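Local coordinates for protein nucleoside diphosphate kinase (Encephalitozoon cuniculi, PDB 3MPD) that probably transfers the gamma phosphate of ATP to nucleoside diphosphates through a phosphohistidine intermediate, supplying nucleoside triphosphates other than ATP, at residues A[14-18]-A[19-23]. Numbering follows the deposited sequence.
Sequences PDAIK and RRLIS
Ala16 and Leu21 meet through backbone and side chain alike at a Schellman motif, which ends helix 14-18 and leads straight into helix 22-32. The evidence is the positive phi of Arg20, together with the amides of Arg20 and Leu21, which both turn back to carbonyl oxygens of the final helical turn. Leu21 N donates to Ala16 O over 3.1 Å, almost in line with the carbonyl bond (C=O...N 164°). Arg20 N reaches Ile17 O at 2.9 Å, but well above the carbonyl plane and at a C=O...N angle of only 114°. One residue earlier, Arg19 N still makes the regular helical bond to Asp15 O, 2.9 Å long.

Leu21, at the N-cap position of the second helix, can be followed outward. Leu21 CB lies 3.5 Å from Ala16 O, the oxygen its own N-H binds. With CG set beside the backbone N (chi1 -70°), the branch stays near that carbonyl, and Leu21 CD1 at the tip meets Ala16 CB at 4.1 Å. The same CD1 sits over the centre of one face of the Arg19 guanidinium, whose NH2 is bonded to Tyr109 O. Ile117 packs against all three side chains.

Across the turn, Ile17 of the first helix and Ile22 of the second pack together, and both touch Leu75 of strand 74-80, so the connection is seated on the sheet. Arg20 instead reaches the second subunit, where its NE forms a salt bridge with Asp146 OD2 of that chain. Between the two isoleucines, Ile17 CD1 touches Ile22 CG1 at 3.8 Å and Ile22 CD1 at 4.0 Å.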
loop_
_atom_site.group_PDB
_atom_site.type_symbol
_atom_site.label_atom_id
_atom_site.label_comp_id
_atom_site.label_asym_id
_atom_site.label_seq_id
_atom_site.Cartn_x
_atom_site.Cartn_y
_atom_site.Cartn_z
ATOM N N PRO A 14 -1.626 14.022 0.284
ATOM C CA PRO A 14 -0.308 14.157 0.922
ATOM C C PRO A 14 -0.351 14.355 2.437
ATOM O O PRO A 14 0.465 13.793 3.141
ATOM C CB PRO A 14 0.287 15.421 0.246
ATOM C CG PRO A 14 -0.400 15.501 -1.073
ATOM C CD PRO A 14 -1.808 15.018 -0.810
ATOM N N ASP A 15 -1.289 15.169 2.926
ATOM C CA ASP A 15 -1.392 15.424 4.350
ATOM C C ASP A 15 -1.831 14.220 5.189
ATOM O O ASP A 15 -1.413 14.094 6.346
ATOM C CB ASP A 15 -2.279 16.645 4.631
ATOM C CG ASP A 15 -1.679 17.918 4.071
ATOM O OD1 ASP A 15 -0.501 18.209 4.381
ATOM O OD2 ASP A 15 -2.366 18.610 3.299
ATOM N N ALA A 16 -2.620 13.336 4.595
ATOM C CA ALA A 16 -3.062 12.140 5.295
ATOM C C ALA A 16 -1.899 11.168 5.443
ATOM O O ALA A 16 -1.822 10.447 6.440
ATOM C CB ALA A 16 -4.246 11.475 4.561
ATOM N N ILE A 17 -0.964 11.178 4.490
ATOM C CA ILE A 17 0.267 10.389 4.640
ATOM C C ILE A 17 1.036 10.875 5.875
ATOM O O ILE A 17 1.478 10.081 6.722
ATOM C CB ILE A 17 1.211 10.538 3.384
ATOM C CG1 ILE A 17 0.529 10.060 2.086
ATOM C CG2 ILE A 17 2.514 9.800 3.613
ATOM C CD1 ILE A 17 0.109 8.614 2.110
ATOM N N LYS A 18 1.187 12.194 5.964
ATOM C CA LYS A 18 1.921 12.839 7.063
ATOM C C LYS A 18 1.267 12.687 8.445
ATOM O O LYS A 18 1.952 12.658 9.459
ATOM C CB LYS A 18 2.174 14.315 6.719
ATOM C CG LYS A 18 3.014 14.460 5.387
ATOM C CD LYS A 18 3.249 15.917 5.016
ATOM C CE LYS A 18 4.237 16.068 3.822
ATOM N NZ LYS A 18 4.338 17.562 3.506
ATOM N N ARG A 19 -0.052 12.594 8.472
ATOM C CA ARG A 19 -0.796 12.235 9.691
ATOM C C ARG A 19 -0.774 10.740 10.022
ATOM O O ARG A 19 -1.380 10.293 11.029
ATOM C CB ARG A 19 -2.250 12.704 9.560
ATOM C CG ARG A 19 -2.346 14.261 9.432
ATOM C CD ARG A 19 -3.773 14.712 9.203
ATOM N NE ARG A 19 -4.702 14.357 10.298
ATOM C CZ ARG A 19 -6.027 14.509 10.212
ATOM N NH1 ARG A 19 -6.575 14.997 9.090
ATOM N NH2 ARG A 19 -6.815 14.201 11.241
ATOM N N ARG A 20 -0.137 9.951 9.154
ATOM C CA ARG A 20 0.030 8.516 9.389
ATOM C C ARG A 20 -1.312 7.809 9.463
ATOM O O ARG A 20 -1.561 6.966 10.370
ATOM C CB ARG A 20 0.902 8.255 10.638
ATOM C CG ARG A 20 2.403 8.654 10.374
ATOM C CD ARG A 20 3.315 8.303 11.550
ATOM N NE ARG A 20 4.694 8.700 11.284
ATOM C CZ ARG A 20 5.634 7.935 10.725
ATOM N NH1 ARG A 20 5.387 6.674 10.366
ATOM N NH2 ARG A 20 6.851 8.443 10.540
ATOM N N LEU A 21 -2.139 8.109 8.460
ATOM C CA LEU A 21 -3.467 7.511 8.318
ATOM C C LEU A 21 -3.529 6.353 7.327
ATOM O O LEU A 21 -4.628 5.846 7.023
ATOM C CB LEU A 21 -4.484 8.606 7.897
ATOM C CG LEU A 21 -4.803 9.636 8.969
ATOM C CD1 LEU A 21 -5.587 10.832 8.386
ATOM C CD2 LEU A 21 -5.663 8.985 10.052
ATOM N N ILE A 22 -2.389 5.936 6.798
ATOM C CA ILE A 22 -2.388 4.870 5.786
ATOM C C ILE A 22 -3.113 3.589 6.249
ATOM O O ILE A 22 -4.017 3.121 5.561
ATOM C CB ILE A 22 -0.963 4.517 5.259
ATOM C CG1 ILE A 22 -0.304 5.750 4.615
ATOM C CG2 ILE A 22 -1.034 3.345 4.191
ATOM C CD1 ILE A 22 1.217 5.517 4.314
ATOM N N SER A 23 -2.741 3.021 7.392
ATOM C CA SER A 23 -3.328 1.713 7.777
ATOM C C SER A 23 -4.816 1.828 8.077
ATOM O O SER A 23 -5.575 0.917 7.758
ATOM C CB SER A 23 -2.627 1.039 8.970
ATOM O OG SER A 23 -2.830 1.783 10.156
#